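Long-range contact in pectinesterase 1 (Solanum lycopersicum, PDB 1XG2), which removes methyl esters from the galacturonosyl units of cell-wall pectin, releasing methanol, and may prepare fruit cell walls for softening: residues A[110-115]-A[127-132]. Residues are numbered along the deposited sequence; the frame is centred on the assembly and turned at random.
Sequences AVALRV and IDAYQD
Ile127 reaches Ala112 and Leu113 with both of its branches. Its CG2, set opposite the backbone N (the CG1 torsion is chi1 -45°), touches two CB atoms on one side of it, 3.8 Å from Ala112 CB and 3.9 Å from Leu113 CB. The methyl ending the longer branch, Ile127 CD1, meets Leu113 CD2 at 3.9 Å, where the two side chains cross at a slant. Ala112 CB, directed at the other segment, also meets Ala129 CB at 4.2 Å. Beyond this apolar patch the backbones take over. Ala110 N donates a nearly straight hydrogen bond to Gln131 O (3.2 Å, 168° at the hydrogen), with the donor 30° out of the carbonyl plane, while a water joins Ala110 O to Tyr130 N. Val111 lies against the next peptide: its CA-H points at Asp132 O (3.3 Å), and CG2, turned beside its own backbone N, leans on the same oxygen. These contacts hold the loop bearing Gln131 and Asp132 against residues 110-112, consistent with a part in positioning the probable transition-state stabiliser and proton donor of this pectinesterase domain. The side chain of Asp132 touches Gln109 and Thr79, which probably bind the substrate, and Asp153, the predicted nucleophile. Arg171 forms a salt bridge with Asp128 and a cation-pi contact with Tyr130. The contact spans a corner of the right-handed parallel beta-helix, where strand 126-128 of one sheet faces the start of strand 113-115 of another; the latter runs between parallel strands 85-87 and 134-136, and Ile127 packs on Ile99 of strand 98-101.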
loop_
_atom_site.group_PDB
_atom_site.type_symbol
_atom_site.label_atom_id
_atom_site.label_comp_id
_atom_site.label_asym_id
_atom_site.label_seq_id
_atom_site.Cartn_x
_atom_site.Cartn_y
_atom_site.Cartn_z
ATOM N N ALA A 110 -6.811 5.197 -12.224
ATOM C CA ALA A 110 -6.072 4.434 -13.210
ATOM C C ALA A 110 -4.606 4.314 -12.738
ATOM O O ALA A 110 -3.813 5.225 -12.924
ATOM C CB ALA A 110 -6.165 5.122 -14.560
ATOM N N VAL A 111 -4.297 3.180 -12.120
ATOM C CA VAL A 111 -3.050 2.951 -11.395
ATOM C C VAL A 111 -1.922 2.605 -12.356
ATOM O O VAL A 111 -2.104 1.794 -13.277
ATOM C CB VAL A 111 -3.228 1.798 -10.368
ATOM C CG1 VAL A 111 -1.869 1.447 -9.665
ATOM C CG2 VAL A 111 -4.294 2.142 -9.352
ATOM N N ALA A 112 -0.759 3.229 -12.155
ATOM C CA ALA A 112 0.452 2.809 -12.844
ATOM C C ALA A 112 1.053 1.586 -12.152
ATOM O O ALA A 112 1.082 0.486 -12.718
ATOM C CB ALA A 112 1.454 3.944 -12.926
ATOM N N LEU A 113 1.488 1.765 -10.914
ATOM C CA LEU A 113 2.096 0.695 -10.137
ATOM C C LEU A 113 1.295 0.370 -8.881
ATOM O O LEU A 113 0.987 1.257 -8.085
ATOM C CB LEU A 113 3.507 1.104 -9.722
ATOM C CG LEU A 113 4.298 0.138 -8.835
ATOM C CD1 LEU A 113 4.660 -1.133 -9.579
ATOM C CD2 LEU A 113 5.540 0.848 -8.327
ATOM N N ARG A 114 1.000 -0.909 -8.687
ATOM C CA ARG A 114 0.507 -1.393 -7.402
ATOM C C ARG A 114 1.536 -2.313 -6.770
ATOM O O ARG A 114 2.019 -3.254 -7.393
ATOM C CB ARG A 114 -0.825 -2.116 -7.526
ATOM C CG ARG A 114 -1.226 -2.870 -6.262
ATOM C CD ARG A 114 -2.682 -3.280 -6.238
ATOM N NE ARG A 114 -3.009 -4.184 -7.338
ATOM C CZ ARG A 114 -2.683 -5.479 -7.390
ATOM N NH1 ARG A 114 -2.020 -6.065 -6.402
ATOM N NH2 ARG A 114 -3.040 -6.201 -8.448
ATOM N N VAL A 115 1.861 -2.032 -5.517
ATOM C CA VAL A 115 2.745 -2.888 -4.750
ATOM C C VAL A 115 2.045 -3.354 -3.481
ATOM O O VAL A 115 1.560 -2.538 -2.705
ATOM C CB VAL A 115 4.037 -2.155 -4.405
ATOM C CG1 VAL A 115 4.983 -3.070 -3.659
ATOM C CG2 VAL A 115 4.709 -1.615 -5.693
ATOM N N ILE A 127 7.199 6.740 -11.932
ATOM C CA ILE A 127 5.840 6.207 -11.889
ATOM C C ILE A 127 4.924 7.334 -12.304
ATOM O O ILE A 127 4.875 8.349 -11.654
ATOM C CB ILE A 127 5.504 5.682 -10.480
ATOM C CG1 ILE A 127 6.667 4.837 -9.901
ATOM C CG2 ILE A 127 4.222 4.893 -10.505
ATOM C CD1 ILE A 127 7.051 3.607 -10.692
ATOM N N ASP A 128 4.185 7.142 -13.393
ATOM C CA ASP A 128 3.537 8.239 -14.110
ATOM C C ASP A 128 2.079 7.892 -14.418
ATOM O O ASP A 128 1.809 6.931 -15.114
ATOM C CB ASP A 128 4.326 8.508 -15.407
ATOM C CG ASP A 128 3.604 9.445 -16.377
ATOM O OD1 ASP A 128 4.221 9.828 -17.395
ATOM O OD2 ASP A 128 2.435 9.836 -16.236
ATOM N N ALA A 129 1.162 8.657 -13.841
ATOM C CA ALA A 129 -0.256 8.628 -14.191
ATOM C C ALA A 129 -0.919 9.927 -13.694
ATOM O O ALA A 129 -0.251 10.943 -13.517
ATOM C CB ALA A 129 -0.926 7.396 -13.608
ATOM N N TYR A 130 -2.219 9.884 -13.460
ATOM C CA TYR A 130 -2.973 11.033 -12.969
ATOM C C TYR A 130 -3.613 10.690 -11.629
ATOM O O TYR A 130 -2.956 10.837 -10.600
ATOM C CB TYR A 130 -4.002 11.496 -14.015
ATOM C CG TYR A 130 -3.358 12.212 -15.168
ATOM C CD1 TYR A 130 -2.716 11.497 -16.170
ATOM C CD2 TYR A 130 -3.327 13.600 -15.225
ATOM C CE1 TYR A 130 -2.110 12.138 -17.220
ATOM C CE2 TYR A 130 -2.703 14.246 -16.270
ATOM C CZ TYR A 130 -2.099 13.509 -17.258
ATOM O OH TYR A 130 -1.485 14.137 -18.305
ATOM N N GLN A 131 -4.866 10.233 -11.624
ATOM C CA GLN A 131 -5.524 9.874 -10.375
ATOM C C GLN A 131 -5.081 8.469 -9.959
ATOM O O GLN A 131 -5.138 7.551 -10.764
ATOM C CB GLN A 131 -7.060 9.957 -10.507
ATOM C CG GLN A 131 -7.832 9.438 -9.278
ATOM C CD GLN A 131 -9.286 9.882 -9.245
ATOM O OE1 GLN A 131 -9.809 10.409 -10.238
ATOM N NE2 GLN A 131 -9.946 9.665 -8.111
ATOM N N ASP A 132 -4.615 8.324 -8.715
ATOM C CA ASP A 132 -4.238 7.025 -8.136
ATOM C C ASP A 132 -2.995 6.403 -8.803
ATOM O O ASP A 132 -2.918 5.194 -8.979
ATOM C CB ASP A 132 -5.383 6.013 -8.206
ATOM C CG ASP A 132 -6.470 6.265 -7.194
ATOM O OD1 ASP A 132 -6.541 7.377 -6.639
ATOM O OD2 ASP A 132 -7.320 5.379 -6.896
HETATM O O HOH W 1 -4.215 7.787 -13.765
#